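Local coordinates for acetylserotonin O-methyltransferase (Homo sapiens, PDB 4A6D), which catalyses the transfer of a methyl group from S-adenosyl-L-methionine to N-acetylserotonin, yielding melatonin, at residues T173-S178 / Q330-G335. Residues are numbered along the deposited sequence; the frame is centred on the assembly and turned at random.
Sequences TAFDLS and QFKKTG
Phe-175 meets strand residues Gln-330 and Lys-332 with the outer part of its ring. Phe-175 CZ lies 3.5 Å from Lys-332 CG. Phe-175 CE1 lies 3.7 Å from Gln-330 CB. Both carbons approach the ring obliquely. The Gln-330 chain bends at chi2, and its amide plane is turned 38° from the ring, with Gln-330 OE1 3.8 Å from Phe-175 CE1. The backbone N of Phe-331 lies at the edge of the Phe-175 ring, 4.1 Å from Phe-175 CZ. Ala-174 adds a small methyl contact, Ala-174 CB to Lys-332 CB at 3.9 Å. The Lys-332 chain bends at chi2 (-84°) and again at chi4 (76°). These bends bring Lys-332 NZ beside the ring, 3.7 Å from Phe-175 CE1, and 3.5 Å from Ala-174 O. With an alanine in place of Phe-175, Lys-332 CG and Gln-330 CB would probably lose their ring partner, leaving the lysine chain less fixed. Further along the loop, Asp-176 OD1 accepts from Ser-178 N, an Asx turn, and also from Ser-178 OG. Ala-174 also touches Ala-340, and Phe-175 touches Leu-342, both on strand 339-344. The loop from helix 164-173 to strand 182-186 therefore packs against the last two strands of the Rossmann-like methyltransferase sheet, at its 329-332 edge.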
loop_
_atom_site.group_PDB
_atom_site.type_symbol
_atom_site.label_atom_id
_atom_site.label_comp_id
_atom_site.label_asym_id
_atom_site.label_seq_id
_atom_site.Cartn_x
_atom_site.Cartn_y
_atom_site.Cartn_z
ATOM N N THR A 173 -2.750 -4.352 -32.558
ATOM C CA THR A 173 -3.087 -3.504 -33.717
ATOM C C THR A 173 -2.197 -2.264 -33.919
ATOM O O THR A 173 -2.402 -1.538 -34.894
ATOM C CB THR A 173 -4.592 -3.207 -33.851
ATOM O OG1 THR A 173 -5.013 -2.404 -32.753
ATOM C CG2 THR A 173 -5.436 -4.469 -33.983
ATOM N N ALA A 174 -1.185 -2.058 -33.046
ATOM C CA ALA A 174 -0.182 -0.991 -33.147
ATOM C C ALA A 174 0.536 -1.097 -34.535
ATOM O O ALA A 174 0.807 -0.082 -35.174
ATOM C CB ALA A 174 0.830 -1.134 -32.003
ATOM N N PHE A 175 0.813 -2.335 -34.986
ATOM C CA PHE A 175 1.409 -2.687 -36.277
ATOM C C PHE A 175 0.478 -3.692 -36.959
ATOM O O PHE A 175 -0.207 -4.460 -36.281
ATOM C CB PHE A 175 2.809 -3.323 -36.095
ATOM C CG PHE A 175 3.814 -2.471 -35.349
ATOM C CD1 PHE A 175 4.544 -1.481 -36.011
ATOM C CD2 PHE A 175 4.028 -2.654 -33.982
ATOM C CE1 PHE A 175 5.448 -0.665 -35.311
ATOM C CE2 PHE A 175 4.939 -1.848 -33.282
ATOM C CZ PHE A 175 5.657 -0.872 -33.949
ATOM N N ASP A 176 0.463 -3.691 -38.290
ATOM C CA ASP A 176 -0.337 -4.601 -39.100
ATOM C C ASP A 176 0.399 -5.936 -39.209
ATOM O O ASP A 176 1.359 -6.095 -39.976
ATOM C CB ASP A 176 -0.647 -3.982 -40.476
ATOM C CG ASP A 176 -1.253 -4.920 -41.498
ATOM O OD1 ASP A 176 -1.885 -5.927 -41.090
ATOM O OD2 ASP A 176 -1.124 -4.635 -42.711
ATOM N N LEU A 177 -0.077 -6.888 -38.414
ATOM C CA LEU A 177 0.491 -8.220 -38.275
ATOM C C LEU A 177 -0.086 -9.233 -39.258
ATOM O O LEU A 177 0.345 -10.390 -39.255
ATOM C CB LEU A 177 0.329 -8.719 -36.826
ATOM C CG LEU A 177 0.720 -7.823 -35.636
ATOM C CD1 LEU A 177 0.607 -8.601 -34.359
ATOM C CD2 LEU A 177 2.145 -7.318 -35.745
ATOM N N SER A 178 -1.017 -8.808 -40.129
ATOM C CA SER A 178 -1.627 -9.676 -41.145
ATOM C C SER A 178 -0.560 -10.191 -42.121
ATOM O O SER A 178 -0.749 -11.210 -42.783
ATOM C CB SER A 178 -2.717 -8.921 -41.904
ATOM O OG SER A 178 -2.162 -8.005 -42.836
ATOM N N GLN A 330 11.020 -0.224 -34.464
ATOM C CA GLN A 330 9.898 0.730 -34.355
ATOM C C GLN A 330 9.176 0.364 -33.066
ATOM O O GLN A 330 9.129 -0.812 -32.695
ATOM C CB GLN A 330 8.909 0.571 -35.528
ATOM C CG GLN A 330 9.373 1.152 -36.870
ATOM C CD GLN A 330 8.967 0.342 -38.079
ATOM O OE1 GLN A 330 7.901 -0.282 -38.132
ATOM N NE2 GLN A 330 9.820 0.354 -39.103
ATOM N N PHE A 331 8.678 1.364 -32.357
ATOM C CA PHE A 331 7.898 1.176 -31.138
ATOM C C PHE A 331 6.666 2.061 -31.280
ATOM O O PHE A 331 6.692 3.021 -32.053
ATOM C CB PHE A 331 8.704 1.521 -29.868
ATOM C CG PHE A 331 8.957 2.994 -29.619
ATOM C CD1 PHE A 331 10.074 3.626 -30.154
ATOM C CD2 PHE A 331 8.099 3.740 -28.808
ATOM C CE1 PHE A 331 10.335 4.976 -29.873
ATOM C CE2 PHE A 331 8.340 5.099 -28.562
ATOM C CZ PHE A 331 9.461 5.706 -29.085
ATOM N N LYS A 332 5.585 1.718 -30.584
ATOM C CA LYS A 332 4.362 2.505 -30.616
ATOM C C LYS A 332 3.884 2.641 -29.188
ATOM O O LYS A 332 3.720 1.614 -28.509
ATOM C CB LYS A 332 3.281 1.848 -31.497
ATOM C CG LYS A 332 3.605 1.777 -33.003
ATOM C CD LYS A 332 3.262 3.054 -33.788
ATOM C CE LYS A 332 3.919 3.133 -35.151
ATOM N NZ LYS A 332 3.257 2.249 -36.145
ATOM N N LYS A 333 3.757 3.892 -28.703
ATOM C CA LYS A 333 3.237 4.171 -27.359
ATOM C C LYS A 333 1.716 4.209 -27.509
ATOM O O LYS A 333 1.191 5.061 -28.234
ATOM C CB LYS A 333 3.819 5.470 -26.733
ATOM C CG LYS A 333 5.052 5.178 -25.851
ATOM C CD LYS A 333 5.129 6.068 -24.594
ATOM C CE LYS A 333 6.030 5.485 -23.513
ATOM N NZ LYS A 333 5.757 6.017 -22.136
ATOM N N THR A 334 1.029 3.216 -26.912
ATOM C CA THR A 334 -0.426 2.999 -27.014
ATOM C C THR A 334 -1.296 3.939 -26.187
ATOM O O THR A 334 -2.503 4.043 -26.452
ATOM C CB THR A 334 -0.782 1.557 -26.602
ATOM O OG1 THR A 334 -0.372 1.361 -25.246
ATOM C CG2 THR A 334 -0.191 0.486 -27.553
ATOM N N GLY A 335 -0.699 4.553 -25.163
ATOM C CA GLY A 335 -1.397 5.377 -24.189
ATOM C C GLY A 335 -1.911 4.479 -23.079
ATOM O O GLY A 335 -2.559 4.951 -22.143
#